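Local coordinates for protein phosphotriesterase, putative (Deinococcus radiodurans, PDB 4J35) that probably hydrolyses lactones at a two-metal centre and, in this engineered form, derives from work to raise a weak promiscuous organophosphate hydrolase activity, at residues 18-23 / 260-265; 209-214 / 244-249; 23-28 / 73-78. The protein carries 7 engineered substitutions. All blocks are in the same frame, centred on the assembly; numbering follows the deposited sequence.

Contact 1: residues 18-23 / 260-265; sequences TLPHEH and LLSHDS. With CO (cobalt (II) ion), chain C.
His21, His23 and Asp264 meet at one cobalt ion: His21 NE2 binds it at 2.1 Å, His23 NE2 at 2.0 Å and Asp264 OD1 at 2.2 Å. The His21 ring stands almost square to the Asp264 carboxylate, the two planes 86° apart, and lies beside it, pointing the same way. Asp264 OD2 is held in a salt bridge with Arg228, and Thr68 bonds His23 ND1, so second-shell partners fix both ligands. This is the HxH motif at the end of the first barrel strand, joined by the aspartate after the last strand, as in the TIM-barrel phosphotriesterases. Hydrogen bonds concentrate on the buried Glu22 carboxylate, whose chain bends at chi2 (-68°) to reach residues 262-265. Its OE2 takes three donors: Ser262 OG at 2.6 Å on the anti side and His263 N on the syn side, both tilted out of the carboxylate plane, and His263 ND1 from above it. OE1 accepts from Ser265 OG at 2.7 Å and from Ser265 N. Backbone bonds run from Asp264 N to His21 O and from His23 N to Ser265 O, while His21 N donates to Ser262 OG. Pro20 CG packs 4.1 Å from Leu260 CD2; Leu19 CD2 touches His263 CE1 at 3.7 Å.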
ATOM      1  N   THR A  18      -2.534  -8.393  -9.485  1.00 34.99           N
ATOM      2  CA  THR A  18      -2.380  -7.928  -8.105  1.00 32.01           C
ATOM      3  C   THR A  18      -2.788  -6.478  -7.939  1.00 28.25           C
ATOM      4  O   THR A  18      -2.537  -5.610  -8.812  1.00 33.90           O
ATOM      5  CB  THR A  18      -0.878  -8.112  -7.645  1.00 31.25           C
ATOM      6  OG1 THR A  18      -0.534  -9.496  -7.718  1.00 33.55           O
ATOM      7  CG2 THR A  18      -0.656  -7.627  -6.230  1.00 32.11           C
ATOM      8  N   LEU A  19      -3.474  -6.201  -6.824  1.00 27.71           N
ATOM      9  CA  LEU A  19      -3.676  -4.844  -6.359  1.00 24.99           C
ATOM     10  C   LEU A  19      -2.664  -4.664  -5.253  1.00 32.50           C
ATOM     11  O   LEU A  19      -2.754  -5.291  -4.187  1.00 31.98           O
ATOM     12  CB  LEU A  19      -5.086  -4.647  -5.757  1.00 30.33           C
ATOM     13  CG  LEU A  19      -6.197  -4.697  -6.788  1.00 31.11           C
ATOM     14  CD1 LEU A  19      -7.536  -4.579  -6.005  1.00 29.87           C
ATOM     15  CD2 LEU A  19      -6.125  -3.580  -7.834  1.00 28.52           C
ATOM     16  N   PRO A  20      -1.685  -3.798  -5.490  1.00 29.57           N
ATOM     17  CA  PRO A  20      -0.546  -3.690  -4.573  1.00 31.46           C
ATOM     18  C   PRO A  20      -0.675  -2.710  -3.378  1.00 30.53           C
ATOM     19  O   PRO A  20       0.271  -2.547  -2.605  1.00 29.86           O
ATOM     20  CB  PRO A  20       0.593  -3.262  -5.528  1.00 32.42           C
ATOM     21  CG  PRO A  20      -0.081  -2.321  -6.454  1.00 29.80           C
ATOM     22  CD  PRO A  20      -1.506  -2.968  -6.699  1.00 29.59           C
ATOM     23  N   HIS A  21      -1.844  -2.077  -3.185  1.00 26.58           N
ATOM     24  CA  HIS A  21      -2.019  -1.192  -2.043  1.00 24.13           C
ATOM     25  C   HIS A  21      -3.511  -1.031  -1.766  1.00 25.62           C
ATOM     26  O   HIS A  21      -4.152  -0.210  -2.405  1.00 25.48           O
ATOM     27  CB  HIS A  21      -1.451   0.206  -2.261  1.00 28.33           C
ATOM     28  CG  HIS A  21      -1.412   1.045  -1.025  1.00 28.48           C
ATOM     29  ND1 HIS A  21      -0.258   1.666  -0.571  1.00 24.68           N
ATOM     30  CD2 HIS A  21      -2.377   1.397  -0.142  1.00 22.96           C
ATOM     31  CE1 HIS A  21      -0.524   2.339   0.530  1.00 28.29           C
ATOM     32  NE2 HIS A  21      -1.825   2.237   0.770  1.00 25.90           N
ATOM     33  N   GLU A  22      -3.967  -1.759  -0.760  1.00 26.92           N
ATOM     34  CA  GLU A  22      -5.380  -1.728  -0.334  1.00 24.83           C
ATOM     35  C   GLU A  22      -5.433  -1.956   1.169  1.00 28.56           C
ATOM     36  O   GLU A  22      -4.448  -2.342   1.778  1.00 26.35           O
ATOM     37  CB  GLU A  22      -6.148  -2.846  -1.059  1.00 24.04           C
ATOM     38  CG  GLU A  22      -6.048  -2.929  -2.588  1.00 24.39           C
ATOM     39  CD  GLU A  22      -6.713  -1.768  -3.314  1.00 27.64           C
ATOM     40  OE1 GLU A  22      -7.678  -1.185  -2.715  1.00 34.87           O
ATOM     41  OE2 GLU A  22      -6.283  -1.469  -4.472  1.00 28.84           O
ATOM     42  N   HIS A  23      -6.612  -1.773   1.774  1.00 26.25           N
ATOM     43  CA  HIS A  23      -6.798  -1.933   3.209  1.00 29.77           C
ATOM     44  C   HIS A  23      -8.062  -2.799   3.431  1.00 31.90           C
ATOM     45  O   HIS A  23      -9.160  -2.304   3.286  1.00 31.98           O
ATOM     46  CB  HIS A  23      -6.902  -0.534   3.878  1.00 26.22           C
ATOM     47  CG  HIS A  23      -5.625   0.269   3.762  1.00 26.34           C
ATOM     48  ND1 HIS A  23      -4.512  -0.045   4.509  1.00 27.65           N
ATOM     49  CD2 HIS A  23      -5.256   1.308   2.963  1.00 27.23           C
ATOM     50  CE1 HIS A  23      -3.525   0.779   4.203  1.00 30.89           C
ATOM     51  NE2 HIS A  23      -3.923   1.581   3.233  1.00 29.81           N
ATOM     52  N   LEU A 260       2.611   0.901 -11.264  1.00 32.17           N
ATOM     53  CA  LEU A 260       1.614   0.010 -10.687  1.00 32.57           C
ATOM     54  C   LEU A 260       0.339   0.773 -10.354  1.00 36.89           C
ATOM     55  O   LEU A 260       0.335   1.990 -10.286  1.00 31.93           O
ATOM     56  CB  LEU A 260       2.163  -0.688  -9.443  1.00 34.42           C
ATOM     57  CG  LEU A 260       3.255  -1.705  -9.771  1.00 37.76           C
ATOM     58  CD1 LEU A 260       4.664  -1.060  -9.643  1.00 31.97           C
ATOM     59  CD2 LEU A 260       3.122  -2.920  -8.880  1.00 33.36           C
ATOM     60  N   LEU A 261      -0.739   0.027 -10.140  1.00 31.95           N
ATOM     61  CA  LEU A 261      -2.095   0.612 -10.060  1.00 33.76           C
ATOM     62  C   LEU A 261      -2.879   0.036  -8.882  1.00 31.72           C
ATOM     63  O   LEU A 261      -2.923  -1.166  -8.708  1.00 34.75           O
ATOM     64  CB  LEU A 261      -2.878   0.307 -11.338  1.00 34.42           C
ATOM     65  CG  LEU A 261      -2.261   0.709 -12.681  1.00 32.77           C
ATOM     66  CD1 LEU A 261      -3.122   0.114 -13.826  1.00 41.05           C
ATOM     67  CD2 LEU A 261      -2.152   2.212 -12.838  1.00 35.13           C
ATOM     68  N   SER A 262      -3.468   0.898  -8.055  1.00 34.08           N
ATOM     69  CA  SER A 262      -4.316   0.420  -6.945  1.00 31.38           C
ATOM     70  C   SER A 262      -5.294   1.490  -6.506  1.00 31.32           C
ATOM     71  O   SER A 262      -5.310   2.573  -7.091  1.00 32.61           O
ATOM     72  CB  SER A 262      -3.489  -0.035  -5.768  1.00 35.82           C
ATOM     73  OG  SER A 262      -3.880  -1.326  -5.391  1.00 31.14           O
ATOM     74  N   HIS A 263      -6.125   1.157  -5.505  1.00 33.05           N
ATOM     75  CA  HIS A 263      -7.143   2.077  -5.021  1.00 31.15           C
ATOM     76  C   HIS A 263      -6.920   2.694  -3.638  1.00 31.08           C
ATOM     77  O   HIS A 263      -7.553   3.722  -3.319  1.00 32.47           O
ATOM     78  CB  HIS A 263      -8.528   1.372  -4.965  1.00 31.21           C
ATOM     79  CG  HIS A 263      -8.840   0.551  -6.171  1.00 31.45           C
ATOM     80  ND1 HIS A 263      -8.445  -0.763  -6.307  1.00 32.00           N
ATOM     81  CD2 HIS A 263      -9.561   0.846  -7.277  1.00 35.50           C
ATOM     82  CE1 HIS A 263      -8.926  -1.247  -7.444  1.00 35.20           C
ATOM     83  NE2 HIS A 263      -9.600  -0.287  -8.048  1.00 31.86           N
ATOM     84  N   ASP A 264      -6.139   2.035  -2.779  1.00 30.74           N
ATOM     85  CA  ASP A 264      -6.020   2.453  -1.381  1.00 30.53           C
ATOM     86  C   ASP A 264      -7.411   2.428  -0.712  1.00 31.47           C
ATOM     87  O   ASP A 264      -7.719   3.231   0.161  1.00 32.04           O
ATOM     88  CB  ASP A 264      -5.439   3.848  -1.302  1.00 30.52           C
ATOM     89  CG  ASP A 264      -4.886   4.188   0.087  1.00 30.32           C
ATOM     90  OD1 ASP A 264      -4.686   3.297   0.933  1.00 31.12           O
ATOM     91  OD2 ASP A 264      -4.695   5.383   0.318  1.00 31.65           O
ATOM     92  N   SER A 265      -8.210   1.464  -1.128  1.00 30.59           N
ATOM     93  CA  SER A 265      -9.608   1.370  -0.653  1.00 30.61           C
ATOM     94  C   SER A 265      -9.642   0.792   0.752  1.00 33.63           C
ATOM     95  O   SER A 265      -8.694   0.143   1.195  1.00 30.72           O
ATOM     96  CB  SER A 265     -10.414   0.529  -1.645  1.00 30.80           C
ATOM     97  OG  SER A 265     -10.072  -0.851  -1.615  1.00 30.79           O
TER
HETATM   98 CO    CO C 402      -3.005   3.077   2.353  1.00 27.94          CO
HETATM   99  O   HOH W   1      -2.890  -3.655 -10.250  1.00 29.29           O

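Contact 2: residues 209-214 / 244-249; sequences TDPAYH and LSVLTT
Two neighbouring helices of the outer layer of the TIM barrel, 211-218 and 240-251, meet here, the first turn of one against the middle of the other. Val246 is the residue of helix 240-251 that fits against this turn. Its CG1, anti to the backbone N (chi1 179°), sits over one face of the His214 ring, 3.9 Å from the centroid and 17° off the ring normal: a CH-pi contact, displaced toward the ND1-CE1 side of the ring. The face turned from Val246 lies against Tyr213 CD2. The same valine methyl lies 4.4 Å from Pro211 CG, while the other branch, CG2, packs 3.7 Å from the carbonyl oxygen Thr209 O. At the margin, Thr249 CG2 comes to 4.5 Å from Pro211 CB.

Hydrogen bonds at both nitrogens hold the ring in place. His214 ND1 donates to Asp210 O at 3.0 Å, with the oxygen close to the ring plane, and His214 NE2 bonds Met205 O, so the rotation of the imidazole is fixed. Asp210 O also accepts from Tyr213 N, the two donors arriving from opposite faces of its carbonyl plane. The side chain of Asp210 is the N-cap: OD1 takes Ala212 N at 2.8 Å. Beneath the pair, His214 and Val246 both reach Phe226 of strand 223-226. Adjacent helices packed against each other and jointly against a barrel strand between them in sequence are characteristic of the (beta/alpha)8 fold.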
ATOM      1  N   THR A 209       0.279  15.797 -10.172  1.00 44.72           N
ATOM      2  CA  THR A 209      -0.099  15.798 -11.590  1.00 47.89           C
ATOM      3  C   THR A 209       0.987  16.353 -12.523  1.00 54.09           C
ATOM      4  O   THR A 209       0.730  16.579 -13.707  1.00 55.89           O
ATOM      5  CB  THR A 209      -1.379  16.618 -11.849  1.00 48.73           C
ATOM      6  OG1 THR A 209      -1.205  17.950 -11.351  1.00 56.39           O
ATOM      7  CG2 THR A 209      -2.593  15.976 -11.169  1.00 53.15           C
ATOM      8  N   ASP A 210       2.186  16.575 -12.002  1.00 49.52           N
ATOM      9  CA  ASP A 210       3.313  17.006 -12.847  1.00 49.87           C
ATOM     10  C   ASP A 210       4.180  15.809 -13.160  1.00 41.80           C
ATOM     11  O   ASP A 210       4.851  15.292 -12.272  1.00 42.96           O
ATOM     12  CB  ASP A 210       4.144  18.069 -12.133  1.00 45.02           C
ATOM     13  CG  ASP A 210       5.227  18.692 -13.024  1.00 56.46           C
ATOM     14  OD1 ASP A 210       5.700  18.048 -13.990  1.00 61.84           O
ATOM     15  OD2 ASP A 210       5.610  19.840 -12.734  1.00 57.27           O
ATOM     16  N   PRO A 211       4.185  15.368 -14.430  1.00 50.54           N
ATOM     17  CA  PRO A 211       4.949  14.209 -14.904  1.00 45.37           C
ATOM     18  C   PRO A 211       6.446  14.320 -14.583  1.00 42.38           C
ATOM     19  O   PRO A 211       7.147  13.299 -14.473  1.00 43.59           O
ATOM     20  CB  PRO A 211       4.733  14.252 -16.424  1.00 46.53           C
ATOM     21  CG  PRO A 211       3.534  15.060 -16.621  1.00 60.68           C
ATOM     22  CD  PRO A 211       3.515  16.063 -15.541  1.00 54.53           C
ATOM     23  N   ALA A 212       6.946  15.541 -14.434  1.00 40.24           N
ATOM     24  CA  ALA A 212       8.385  15.723 -14.172  1.00 49.68           C
ATOM     25  C   ALA A 212       8.722  15.196 -12.780  1.00 54.89           C
ATOM     26  O   ALA A 212       9.828  14.724 -12.541  1.00 47.70           O
ATOM     27  CB  ALA A 212       8.790  17.182 -14.295  1.00 46.85           C
ATOM     28  N   TYR A 213       7.750  15.266 -11.876  1.00 56.68           N
ATOM     29  CA  TYR A 213       7.911  14.774 -10.506  1.00 50.07           C
ATOM     30  C   TYR A 213       8.026  13.253 -10.524  1.00 49.35           C
ATOM     31  O   TYR A 213       8.864  12.679  -9.846  1.00 43.39           O
ATOM     32  CB  TYR A 213       6.718  15.246  -9.681  1.00 52.15           C
ATOM     33  CG  TYR A 213       6.563  14.654  -8.297  1.00 46.49           C
ATOM     34  CD1 TYR A 213       7.291  15.144  -7.215  1.00 49.40           C
ATOM     35  CD2 TYR A 213       5.658  13.633  -8.068  1.00 49.14           C
ATOM     36  CE1 TYR A 213       7.120  14.614  -5.943  1.00 48.51           C
ATOM     37  CE2 TYR A 213       5.472  13.102  -6.799  1.00 46.38           C
ATOM     38  CZ  TYR A 213       6.208  13.590  -5.746  1.00 50.63           C
ATOM     39  OH  TYR A 213       6.004  13.052  -4.494  1.00 43.03           O
ATOM     40  N   HIS A 214       7.186  12.600 -11.328  1.00 44.74           N
ATOM     41  CA  HIS A 214       7.274  11.154 -11.515  1.00 36.32           C
ATOM     42  C   HIS A 214       8.585  10.731 -12.178  1.00 37.92           C
ATOM     43  O   HIS A 214       9.203   9.744 -11.801  1.00 38.79           O
ATOM     44  CB  HIS A 214       6.103  10.662 -12.361  1.00 36.71           C
ATOM     45  CG  HIS A 214       4.778  11.056 -11.807  1.00 38.96           C
ATOM     46  ND1 HIS A 214       4.286  12.337 -11.916  1.00 45.78           N
ATOM     47  CD2 HIS A 214       3.861  10.358 -11.095  1.00 40.10           C
ATOM     48  CE1 HIS A 214       3.122  12.412 -11.298  1.00 48.65           C
ATOM     49  NE2 HIS A 214       2.849  11.229 -10.783  1.00 39.38           N
ATOM     50  N   LEU A 244      -4.986   9.588 -15.223  1.00 40.03           N
ATOM     51  CA  LEU A 244      -4.737   8.782 -16.424  1.00 44.79           C
ATOM     52  C   LEU A 244      -3.992   9.575 -17.490  1.00 45.87           C
ATOM     53  O   LEU A 244      -3.291   9.007 -18.316  1.00 45.90           O
ATOM     54  CB  LEU A 244      -6.033   8.214 -17.008  1.00 47.65           C
ATOM     55  CG  LEU A 244      -6.821   7.277 -16.097  1.00 53.89           C
ATOM     56  CD1 LEU A 244      -8.002   6.711 -16.846  1.00 50.89           C
ATOM     57  CD2 LEU A 244      -5.958   6.162 -15.532  1.00 62.85           C
ATOM     58  N   SER A 245      -4.160  10.887 -17.466  1.00 47.66           N
ATOM     59  CA  SER A 245      -3.419  11.750 -18.361  1.00 47.29           C
ATOM     60  C   SER A 245      -1.909  11.617 -18.073  1.00 53.54           C
ATOM     61  O   SER A 245      -1.114  11.471 -19.004  1.00 46.88           O
ATOM     62  CB  SER A 245      -3.883  13.198 -18.187  1.00 57.44           C
ATOM     63  OG  SER A 245      -3.213  14.058 -19.093  1.00 77.54           O
ATOM     64  N   VAL A 246      -1.515  11.635 -16.797  1.00 45.84           N
ATOM     65  CA  VAL A 246      -0.087  11.513 -16.442  1.00 48.21           C
ATOM     66  C   VAL A 246       0.366  10.110 -16.769  1.00 48.32           C
ATOM     67  O   VAL A 246       1.426   9.899 -17.354  1.00 45.26           O
ATOM     68  CB  VAL A 246       0.185  11.788 -14.949  1.00 50.95           C
ATOM     69  CG1 VAL A 246       1.680  11.619 -14.617  1.00 38.46           C
ATOM     70  CG2 VAL A 246      -0.260  13.175 -14.579  1.00 48.43           C
ATOM     71  N   LEU A 247      -0.465   9.135 -16.435  1.00 41.62           N
ATOM     72  CA  LEU A 247      -0.111   7.746 -16.694  1.00 38.69           C
ATOM     73  C   LEU A 247       0.146   7.458 -18.178  1.00 46.69           C
ATOM     74  O   LEU A 247       1.086   6.731 -18.526  1.00 44.95           O
ATOM     75  CB  LEU A 247      -1.219   6.830 -16.209  1.00 42.97           C
ATOM     76  CG  LEU A 247      -0.858   5.361 -16.048  1.00 44.72           C
ATOM     77  CD1 LEU A 247       0.061   5.145 -14.817  1.00 40.35           C
ATOM     78  CD2 LEU A 247      -2.155   4.576 -15.895  1.00 57.51           C
ATOM     79  N   THR A 248      -0.708   7.983 -19.056  1.00 40.68           N
ATOM     80  CA  THR A 248      -0.581   7.668 -20.480  1.00 43.56           C
ATOM     81  C   THR A 248       0.728   8.273 -21.013  1.00 47.10           C
ATOM     82  O   THR A 248       1.403   7.668 -21.836  1.00 46.61           O
ATOM     83  CB  THR A 248      -1.801   8.113 -21.317  1.00 49.27           C
ATOM     84  OG1 THR A 248      -2.071   9.508 -21.124  1.00 61.36           O
ATOM     85  CG2 THR A 248      -3.013   7.310 -20.894  1.00 41.01           C
ATOM     86  N   THR A 249       1.053   9.466 -20.531  1.00 44.81           N
ATOM     87  CA  THR A 249       2.317  10.114 -20.829  1.00 52.82           C
ATOM     88  C   THR A 249       3.500   9.230 -20.464  1.00 51.71           C
ATOM     89  O   THR A 249       4.473   9.104 -21.237  1.00 42.84           O
ATOM     90  CB  THR A 249       2.438  11.409 -20.036  1.00 52.94           C
ATOM     91  OG1 THR A 249       1.402  12.304 -20.444  1.00 48.75           O
ATOM     92  CG2 THR A 249       3.804  12.068 -20.237  1.00 55.04           C
TER

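Contact 3: residues 23-28 / 73-78; sequences HVIFGL and GRNPAF. Engineered in segment 23-28: Leu28 (natural residue Tyr). With CO (cobalt (II) ion), chain C.
Within the broken strand 17-26, just after the metal ligand His23, the chain turns a corner at Val24 and Ile25 and packs on the start of helix 76-86, within the loop layer at the C-terminal end of the barrel. Ile25 carries the contact. Its CG1 sits between the backbone N and the carbonyl carbon (chi1 66°), and this branch passes along residues 73-75: CD1 touches Gly73 O and Asn75 CB, each at 3.7 Å. The CG2 branch meets Phe78 CE2 at 3.8 Å, obliquely to the ring. Val24 CG1 approaches the same carbon, Phe78 CE2, at 4.1 Å but at the edge of the ring, near its plane. The buried aromatic is enclosed further by Phe40, edge-to-face, and by Ala45, Leu46 and Cys49. Asn75 is the N-cap of the helix; its OD1 accepts from Phe78 N at 3.1 Å, well above the amide's carbonyl plane, which ties the backbone bearing the ring to the cap. Gly73 runs past Gly27, their CA atoms 5.1 Å apart, with positive phi (92°), where a CB would run into the preceding carbonyl oxygen. The join therefore rests on aliphatic branches against ring and backbone, with shape rather than polar bonding setting its fit.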
ATOM      1  N   HIS A  23      -6.612  -1.773   1.774  1.00 26.25           N
ATOM      2  CA  HIS A  23      -6.798  -1.933   3.209  1.00 29.77           C
ATOM      3  C   HIS A  23      -8.062  -2.799   3.431  1.00 31.90           C
ATOM      4  O   HIS A  23      -9.160  -2.304   3.286  1.00 31.98           O
ATOM      5  CB  HIS A  23      -6.902  -0.534   3.878  1.00 26.22           C
ATOM      6  CG  HIS A  23      -5.625   0.269   3.762  1.00 26.34           C
ATOM      7  ND1 HIS A  23      -4.512  -0.045   4.509  1.00 27.65           N
ATOM      8  CD2 HIS A  23      -5.256   1.308   2.963  1.00 27.23           C
ATOM      9  CE1 HIS A  23      -3.525   0.779   4.203  1.00 30.89           C
ATOM     10  NE2 HIS A  23      -3.923   1.581   3.233  1.00 29.81           N
ATOM     11  N   VAL A  24      -7.892  -4.088   3.762  1.00 27.07           N
ATOM     12  CA  VAL A  24      -9.066  -4.956   4.043  1.00 27.55           C
ATOM     13  C   VAL A  24      -9.856  -4.369   5.234  1.00 30.87           C
ATOM     14  O   VAL A  24     -11.067  -4.156   5.138  1.00 31.10           O
ATOM     15  CB  VAL A  24      -8.653  -6.432   4.304  1.00 28.55           C
ATOM     16  CG1 VAL A  24      -9.886  -7.303   4.623  1.00 34.01           C
ATOM     17  CG2 VAL A  24      -7.898  -7.016   3.088  1.00 30.34           C
ATOM     18  N   ILE A  25      -9.187  -4.120   6.349  1.00 30.66           N
ATOM     19  CA  ILE A  25      -9.745  -3.275   7.403  1.00 35.57           C
ATOM     20  C   ILE A  25      -8.792  -2.126   7.730  1.00 34.88           C
ATOM     21  O   ILE A  25      -7.600  -2.184   7.448  1.00 30.19           O
ATOM     22  CB  ILE A  25     -10.061  -4.060   8.685  1.00 35.68           C
ATOM     23  CG1 ILE A  25      -8.772  -4.571   9.325  1.00 39.21           C
ATOM     24  CG2 ILE A  25     -11.018  -5.189   8.390  1.00 34.00           C
ATOM     25  CD1 ILE A  25      -9.022  -5.473  10.551  1.00 41.67           C
ATOM     26  N   PHE A  26      -9.339  -1.041   8.255  1.00 30.69           N
ATOM     27  CA  PHE A  26      -8.528   0.109   8.556  1.00 28.61           C
ATOM     28  C   PHE A  26      -9.157   0.969   9.630  1.00 28.35           C
ATOM     29  O   PHE A  26     -10.369   1.252   9.572  1.00 31.86           O
ATOM     30  CB  PHE A  26      -8.366   0.954   7.295  1.00 27.31           C
ATOM     31  CG  PHE A  26      -7.332   2.043   7.435  1.00 35.95           C
ATOM     32  CD1 PHE A  26      -7.685   3.286   7.920  1.00 39.67           C
ATOM     33  CD2 PHE A  26      -6.021   1.831   7.046  1.00 37.76           C
ATOM     34  CE1 PHE A  26      -6.731   4.290   8.045  1.00 38.93           C
ATOM     35  CE2 PHE A  26      -5.066   2.830   7.173  1.00 40.32           C
ATOM     36  CZ  PHE A  26      -5.421   4.055   7.672  1.00 41.22           C
ATOM     37  N   GLY A  27      -8.330   1.399  10.586  1.00 28.25           N
ATOM     38  CA  GLY A  27      -8.728   2.366  11.605  1.00 28.24           C
ATOM     39  C   GLY A  27      -7.684   3.444  11.756  1.00 33.92           C
ATOM     40  O   GLY A  27      -6.515   3.128  11.874  1.00 35.37           O
ATOM     41  N   LEU A  28      -8.104   4.704  11.728  1.00 30.69           N
ATOM     42  CA  LEU A  28      -7.224   5.810  12.048  1.00 34.46           C
ATOM     43  C   LEU A  28      -6.833   5.745  13.510  1.00 32.53           C
ATOM     44  O   LEU A  28      -7.672   5.445  14.360  1.00 32.38           O
ATOM     45  CB  LEU A  28      -7.909   7.132  11.759  1.00 36.36           C
ATOM     46  CG  LEU A  28      -8.169   7.371  10.264  1.00 39.43           C
ATOM     47  CD1 LEU A  28      -9.231   8.463  10.088  1.00 52.55           C
ATOM     48  CD2 LEU A  28      -6.853   7.701   9.503  1.00 47.72           C
ATOM     49  N   GLY A  73      -4.697  -0.519  12.875  1.00 36.73           N
ATOM     50  CA  GLY A  73      -5.703  -1.568  12.908  1.00 32.00           C
ATOM     51  C   GLY A  73      -5.347  -2.863  12.230  1.00 38.07           C
ATOM     52  O   GLY A  73      -6.202  -3.727  12.075  1.00 33.19           O
ATOM     53  N   ARG A  74      -4.086  -3.007  11.828  1.00 28.65           N
ATOM     54  CA  ARG A  74      -3.607  -4.225  11.168  1.00 27.77           C
ATOM     55  C   ARG A  74      -3.926  -5.458  11.978  1.00 29.43           C
ATOM     56  O   ARG A  74      -3.717  -5.495  13.215  1.00 30.90           O
ATOM     57  CB  ARG A  74      -2.067  -4.164  11.026  1.00 32.26           C
ATOM     58  CG  ARG A  74      -1.438  -5.452  10.452  1.00 26.33           C
ATOM     59  CD  ARG A  74       0.101  -5.434  10.535  1.00 28.65           C
ATOM     60  NE  ARG A  74       0.551  -5.547  11.907  1.00 32.67           N
ATOM     61  CZ  ARG A  74       1.800  -5.845  12.278  1.00 30.63           C
ATOM     62  NH1 ARG A  74       2.740  -6.107  11.355  1.00 30.51           N
ATOM     63  NH2 ARG A  74       2.093  -5.876  13.562  1.00 32.99           N
ATOM     64  N   ASN A  75      -4.428  -6.465  11.276  1.00 29.42           N
ATOM     65  CA  ASN A  75      -4.951  -7.673  11.917  1.00 31.09           C
ATOM     66  C   ASN A  75      -4.683  -8.889  11.068  1.00 33.32           C
ATOM     67  O   ASN A  75      -5.544  -9.345  10.319  1.00 35.15           O
ATOM     68  CB  ASN A  75      -6.442  -7.559  12.165  1.00 37.55           C
ATOM     69  CG  ASN A  75      -6.964  -8.663  13.078  1.00 38.66           C
ATOM     70  OD1 ASN A  75      -6.414  -9.754  13.132  1.00 41.61           O
ATOM     71  ND2 ASN A  75      -8.027  -8.363  13.812  1.00 42.89           N
ATOM     72  N   PRO A  76      -3.472  -9.429  11.170  1.00 34.78           N
ATOM     73  CA  PRO A  76      -3.078 -10.543  10.308  1.00 41.51           C
ATOM     74  C   PRO A  76      -3.976 -11.781  10.400  1.00 40.78           C
ATOM     75  O   PRO A  76      -4.204 -12.427   9.370  1.00 41.49           O
ATOM     76  CB  PRO A  76      -1.668 -10.882  10.796  1.00 39.82           C
ATOM     77  CG  PRO A  76      -1.185  -9.636  11.446  1.00 42.33           C
ATOM     78  CD  PRO A  76      -2.378  -8.997  12.056  1.00 39.54           C
ATOM     79  N   ALA A  77      -4.429 -12.134  11.595  1.00 41.20           N
ATOM     80  CA  ALA A  77      -5.288 -13.301  11.755  1.00 41.24           C
ATOM     81  C   ALA A  77      -6.642 -13.115  11.049  1.00 39.01           C
ATOM     82  O   ALA A  77      -7.168 -14.067  10.513  1.00 41.70           O
ATOM     83  CB  ALA A  77      -5.503 -13.596  13.226  1.00 47.57           C
ATOM     84  N   PHE A  78      -7.195 -11.900  11.059  1.00 41.23           N
ATOM     85  CA  PHE A  78      -8.406 -11.614  10.290  1.00 39.15           C
ATOM     86  C   PHE A  78      -8.107 -11.708   8.781  1.00 38.22           C
ATOM     87  O   PHE A  78      -8.830 -12.366   8.033  1.00 33.33           O
ATOM     88  CB  PHE A  78      -9.021 -10.251  10.679  1.00 38.63           C
ATOM     89  CG  PHE A  78     -10.306  -9.942   9.942  1.00 36.68           C
ATOM     90  CD1 PHE A  78     -11.516 -10.468  10.371  1.00 39.06           C
ATOM     91  CD2 PHE A  78     -10.301  -9.157   8.805  1.00 30.58           C
ATOM     92  CE1 PHE A  78     -12.673 -10.222   9.667  1.00 39.92           C
ATOM     93  CE2 PHE A  78     -11.467  -8.908   8.106  1.00 37.99           C
ATOM     94  CZ  PHE A  78     -12.648  -9.439   8.534  1.00 37.85           C
TER
HETATM   95 CO    CO C 402      -3.005   3.077   2.353  1.00 27.94          CO

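In the fold
Contact 1 lies nearest the centre of the chain, about 6 Å from it, and holds one cobalt; Lys143, probably carbamylated, belongs to both metal sites, and His176 and His204 complete the second. Contact 3 shares His23 and strand 17-26 with contact 1, their centres about 15 Å apart, so the chain passes from metal ligand to loop packing. Contact 2 belongs to the outer helices, its centre about 18 Å from that of contact 1, yet Leu247 CD2 of helix 240-251 touches Leu261 CD2 at 3.9 Å. Contacts 2 and 3 lie on opposite sides of the chain's centre, about 17 Å apart at their nearest atoms; both are nested in the long loop closed by contact 1.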